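Local coordinates for uncharacterized protein (Legionella pneumophila subsp. pneumophila str. Philadelphia 1, PDB 4RD8) that is of unknown function, a helical, strand-free protein of the DUF5636 family, at residues A43-E46 with Q47-E50. The protein carries 3 engineered substitutions. Sequence-based numbering, arbitrary orientation.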
loop_
_atom_site.group_PDB
_atom_site.type_symbol
_atom_site.label_atom_id
_atom_site.label_comp_id
_atom_site.label_asym_id
_atom_site.label_seq_id
_atom_site.Cartn_x
_atom_site.Cartn_y
_atom_site.Cartn_z
ATOM N N ALA A 43 -9.596 -9.474 7.827
ATOM C CA ALA A 43 -10.086 -8.593 6.774
ATOM C C ALA A 43 -9.074 -8.446 5.624
ATOM O O ALA A 43 -9.446 -8.496 4.450
ATOM C CB ALA A 43 -10.442 -7.228 7.354
ATOM N N VAL A 44 -7.802 -8.259 5.961
ATOM C CA VAL A 44 -6.759 -8.120 4.950
ATOM C C VAL A 44 -6.687 -9.344 4.032
ATOM O O VAL A 44 -6.548 -9.199 2.820
ATOM C CB VAL A 44 -5.375 -7.835 5.589
ATOM C CG1 VAL A 44 -4.268 -7.966 4.552
ATOM C CG2 VAL A 44 -5.346 -6.430 6.210
ATOM N N ASN A 45 -6.791 -10.539 4.612
ATOM C CA ASN A 45 -6.763 -11.777 3.830
ATOM C C ASN A 45 -7.818 -11.793 2.730
ATOM O O ASN A 45 -7.589 -12.333 1.642
ATOM C CB ASN A 45 -6.937 -13.011 4.729
ATOM C CG ASN A 45 -5.652 -13.411 5.426
ATOM O OD1 ASN A 45 -4.563 -12.977 5.033
ATOM N ND2 ASN A 45 -5.765 -14.258 6.454
ATOM N N GLU A 46 -8.975 -11.201 3.017
ATOM C CA GLU A 46 -10.065 -11.171 2.049
ATOM C C GLU A 46 -9.648 -10.416 0.787
ATOM O O GLU A 46 -9.924 -10.864 -0.322
ATOM C CB GLU A 46 -11.332 -10.574 2.669
ATOM C CG GLU A 46 -11.899 -11.417 3.816
ATOM C CD GLU A 46 -13.181 -10.852 4.401
ATOM O OE1 GLU A 46 -13.450 -9.655 4.187
ATOM O OE2 GLU A 46 -13.923 -11.608 5.074
ATOM N N GLN A 47 -8.975 -9.280 0.955
ATOM C CA GLN A 47 -8.465 -8.537 -0.198
ATOM C C GLN A 47 -7.241 -9.193 -0.851
ATOM O O GLN A 47 -7.032 -9.052 -2.052
ATOM C CB GLN A 47 -8.204 -7.061 0.148
ATOM C CG GLN A 47 -9.462 -6.196 0.125
ATOM C CD GLN A 47 -10.484 -6.628 1.165
ATOM O OE1 GLN A 47 -10.181 -6.670 2.356
ATOM N NE2 GLN A 47 -11.691 -6.974 0.716
ATOM N N LEU A 48 -6.432 -9.902 -0.067
ATOM C CA LEU A 48 -5.310 -10.654 -0.637
ATOM C C LEU A 48 -5.808 -11.806 -1.505
ATOM O O LEU A 48 -5.254 -12.079 -2.575
ATOM C CB LEU A 48 -4.368 -11.184 0.457
ATOM C CG LEU A 48 -3.476 -10.159 1.150
ATOM C CD1 LEU A 48 -2.817 -10.764 2.380
ATOM C CD2 LEU A 48 -2.399 -9.668 0.184
ATOM N N ILE A 49 -6.857 -12.483 -1.037
ATOM C CA ILE A 49 -7.529 -13.500 -1.834
ATOM C C ILE A 49 -8.044 -12.899 -3.148
ATOM O O ILE A 49 -7.878 -13.495 -4.216
ATOM C CB ILE A 49 -8.688 -14.156 -1.043
ATOM C CG1 ILE A 49 -8.121 -15.061 0.057
ATOM C CG2 ILE A 49 -9.587 -14.957 -1.968
ATOM C CD1 ILE A 49 -9.133 -15.478 1.094
ATOM N N GLU A 50 -8.640 -11.712 -3.068
ATOM C CA GLU A 50 -9.189 -11.047 -4.250
ATOM C C GLU A 50 -8.068 -10.675 -5.218
ATOM O O GLU A 50 -8.191 -10.882 -6.428
ATOM C CB GLU A 50 -9.996 -9.804 -3.841
ATOM C CG GLU A 50 -10.517 -8.953 -5.004
ATOM C CD GLU A 50 -11.562 -9.668 -5.852
ATOM O OE1 GLU A 50 -12.322 -10.511 -5.315
ATOM O OE2 GLU A 50 -11.630 -9.383 -7.068
#
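Gln-47 turns its side chain back over the preceding turn. CG lies beside the backbone N (chi1 -81°), and a bend at chi2 (63°) carries the chain back, so that Gln-47 CD comes 3.9 Å from Ala-43 O. Leu-48 N donates to Val-44 O at 3.0 Å. This bond lies in the carbonyl plane. The side chains of Leu-48 and Val-44 run side by side and point the same way, with Leu-48 CD1 3.8 Å from Val-44 CG1. Val-44 CG1 is anti to its own backbone N (chi1 169°), which turns that methyl to the leucine. Leu-48 CD1 also comes within 3.9 Å of Asn-45 OD1. That oxygen is hydrogen-bonded to His-201, which itself touches Leu-48. These contacts are the i to i+4 and i to i+3 neighbours of an alpha-helix, here near the start of helix 41-61. Its buried side faces several parts of this strand-free, helical fold: the buried Gln-47 touches Leu-137, Leu-140 and Lys-141 of helix 130-144, Val-44 meets Tyr-37 and Leu-137, and Leu-48 meets Ile-202 and Phe-210. Ile-49 N makes a 2.8 Å hydrogen bond to Asn-45 O, with the donor tilted modestly from the carbonyl plane. The isoleucine side chain lies close to the same oxygen, with Ile-49 CG1 3.2 Å from Asn-45 O. Ile-49 is exposed, and its side chain lies against this backbone carbonyl. Glu-50 N donates to Glu-46 O at 3.1 Å, less straight than the two bonds before it. Glu-50 CB packs near that carbonyl, but its carboxylate leads away along the helix, where OE2 is hydrogen-bonded to Gln-54.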